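Local structure of DNA ligase (6GDR) at residues 43-48 with 65-70. The protein probably seals breaks in the DNA backbone as a minimal Lig E-type DNA ligase, binding DNA and holding AMP in its nucleotide pocket. Residues are numbered along the deposited sequence; the frame is centred on the assembly and turned at random.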
loop_
_atom_site.group_PDB
_atom_site.type_symbol
_atom_site.label_atom_id
_atom_site.label_comp_id
_atom_site.label_asym_id
_atom_site.label_seq_id
_atom_site.Cartn_x
_atom_site.Cartn_y
_atom_site.Cartn_z
ATOM N N ASP D 43 19.363 -4.339 -1.115
ATOM C CA ASP D 43 20.624 -3.700 -1.473
ATOM C C ASP D 43 21.631 -4.667 -2.083
ATOM O O ASP D 43 22.725 -4.236 -2.463
ATOM C CB ASP D 43 21.232 -3.043 -0.227
ATOM C CG ASP D 43 22.390 -2.124 -0.554
ATOM O OD1 ASP D 43 22.571 -1.786 -1.741
ATOM O OD2 ASP D 43 23.123 -1.739 0.382
ATOM N N GLY D 44 21.297 -5.952 -2.191
ATOM C CA GLY D 44 22.275 -6.952 -2.571
ATOM C C GLY D 44 22.960 -7.498 -1.336
ATOM O O GLY D 44 23.412 -8.648 -1.320
ATOM N N THR D 45 23.034 -6.668 -0.292
ATOM C CA THR D 45 23.555 -7.070 1.005
ATOM C C THR D 45 22.563 -6.879 2.139
ATOM O O THR D 45 22.723 -7.518 3.183
ATOM C CB THR D 45 24.827 -6.274 1.345
ATOM O OG1 THR D 45 25.758 -6.353 0.259
ATOM C CG2 THR D 45 25.488 -6.810 2.612
ATOM N N GLU D 46 21.545 -6.038 1.968
ATOM C CA GLU D 46 20.763 -5.567 3.100
ATOM C C GLU D 46 19.382 -5.139 2.623
ATOM O O GLU D 46 19.225 -4.632 1.510
ATOM C CB GLU D 46 21.484 -4.400 3.784
ATOM C CG GLU D 46 20.886 -3.947 5.096
ATOM C CD GLU D 46 21.663 -2.794 5.699
ATOM O OE1 GLU D 46 22.213 -1.979 4.926
ATOM O OE2 GLU D 46 21.738 -2.706 6.942
ATOM N N LEU D 47 18.387 -5.353 3.480
ATOM C CA LEU D 47 17.026 -4.892 3.241
ATOM C C LEU D 47 16.786 -3.580 3.977
ATOM O O LEU D 47 17.309 -3.359 5.073
ATOM C CB LEU D 47 16.004 -5.930 3.706
ATOM C CG LEU D 47 15.852 -7.194 2.863
ATOM C CD1 LEU D 47 15.067 -8.242 3.635
ATOM C CD2 LEU D 47 15.168 -6.878 1.542
ATOM N N ARG D 48 15.979 -2.711 3.371
ATOM C CA ARG D 48 15.681 -1.419 3.971
ATOM C C ARG D 48 14.286 -0.973 3.558
ATOM O O ARG D 48 13.809 -1.300 2.468
ATOM C CB ARG D 48 16.719 -0.365 3.574
ATOM C CG ARG D 48 18.107 -0.651 4.116
ATOM C CD ARG D 48 19.017 0.555 3.994
ATOM N NE ARG D 48 20.280 0.354 4.700
ATOM C CZ ARG D 48 20.486 0.641 5.984
ATOM N NH1 ARG D 48 19.514 1.150 6.730
ATOM N NH2 ARG D 48 21.675 0.417 6.527
ATOM N N TRP D 65 20.408 -14.730 -2.206
ATOM C CA TRP D 65 19.673 -13.768 -3.007
ATOM C C TRP D 65 20.601 -13.141 -4.047
ATOM O O TRP D 65 21.824 -13.147 -3.887
ATOM C CB TRP D 65 19.068 -12.678 -2.123
ATOM C CG TRP D 65 17.802 -13.082 -1.427
ATOM C CD1 TRP D 65 17.365 -14.351 -1.184
ATOM C CD2 TRP D 65 16.803 -12.205 -0.891
ATOM N NE1 TRP D 65 16.159 -14.319 -0.526
ATOM C CE2 TRP D 65 15.793 -13.013 -0.335
ATOM C CE3 TRP D 65 16.668 -10.815 -0.827
ATOM C CZ2 TRP D 65 14.662 -12.477 0.279
ATOM C CZ3 TRP D 65 15.546 -10.285 -0.219
ATOM C CH2 TRP D 65 14.557 -11.113 0.326
ATOM N N PRO D 66 20.042 -12.593 -5.127
ATOM C CA PRO D 66 20.886 -11.953 -6.143
ATOM C C PRO D 66 21.691 -10.800 -5.562
ATOM O O PRO D 66 21.418 -10.296 -4.469
ATOM C CB PRO D 66 19.877 -11.457 -7.186
ATOM C CG PRO D 66 18.666 -12.295 -6.979
ATOM C CD PRO D 66 18.620 -12.595 -5.515
ATOM N N LYS D 67 22.703 -10.382 -6.318
ATOM C CA LYS D 67 23.561 -9.261 -5.936
ATOM C C LYS D 67 23.217 -8.022 -6.762
ATOM O O LYS D 67 24.055 -7.433 -7.446
ATOM C CB LYS D 67 25.030 -9.645 -6.100
ATOM C CG LYS D 67 25.488 -10.790 -5.201
ATOM C CD LYS D 67 25.428 -10.439 -3.717
ATOM C CE LYS D 67 26.359 -9.287 -3.366
ATOM N NZ LYS D 67 26.454 -9.067 -1.896
ATOM N N ALA D 68 21.947 -7.629 -6.683
ATOM C CA ALA D 68 21.443 -6.474 -7.410
ATOM C C ALA D 68 20.464 -5.720 -6.522
ATOM O O ALA D 68 20.113 -6.165 -5.426
ATOM C CB ALA D 68 20.770 -6.890 -8.724
ATOM N N THR D 69 20.026 -4.562 -7.010
ATOM C CA THR D 69 19.067 -3.734 -6.292
ATOM C C THR D 69 17.657 -4.072 -6.760
ATOM O O THR D 69 17.367 -4.025 -7.959
ATOM C CB THR D 69 19.359 -2.248 -6.508
ATOM O OG1 THR D 69 20.712 -1.968 -6.130
ATOM C CG2 THR D 69 18.421 -1.387 -5.669
ATOM N N ILE D 70 16.786 -4.415 -5.812
ATOM C CA ILE D 70 15.434 -4.872 -6.115
ATOM C C ILE D 70 14.470 -4.266 -5.104
ATOM O O ILE D 70 14.763 -4.214 -3.904
ATOM C CB ILE D 70 15.339 -6.414 -6.097
ATOM C CG1 ILE D 70 16.323 -7.027 -7.102
ATOM C CG2 ILE D 70 13.913 -6.864 -6.408
ATOM C CD1 ILE D 70 16.453 -8.537 -7.005
#
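Bends at chi2 and chi3, both near -65°, curl the chain of Lys-67 back over the turn at Gly-44, and a last extended torsion (chi4 -172°) delivers its amine to the backbone. NZ gives a hydrogen bond of 3.1 Å to Gly-44 O, coming from above the carbonyl plane, 61° out of it, while CD and CE lie against the same oxygen. Thr-45 OG1 stands 3.5 Å from NZ, a polar neighbour rather than a bonded one. A long, flexible lysine suits this solvent-facing surface.

Gly-44 lies in the turn of the hairpin between strands 38-42 and 47-48. Glycine suits this positive-phi position, where the preceding carbonyl leaves no room for a CB; its bare CA settles 3.9 Å from Pro-66 O.

On the buried side, Leu-47 CD2 meets the edge of the Trp-65 indole at CZ3, 3.9 Å away. Branched and apolar, Leu-47 suits this interior, also touching Trp-42 and Phe-130. The broad ring packs among Trp-42, Phe-130 and Phe-161, its NE1 satisfied by Thr-160 OG1.

Within the ATP-dependent ligase domain, the contact thus joins edge strand 47-48 to the loop entering strand 70-75 through greasy packing inside and, outside, one lysine bond whose oblique approach suggests a modest, largely electrostatic hold.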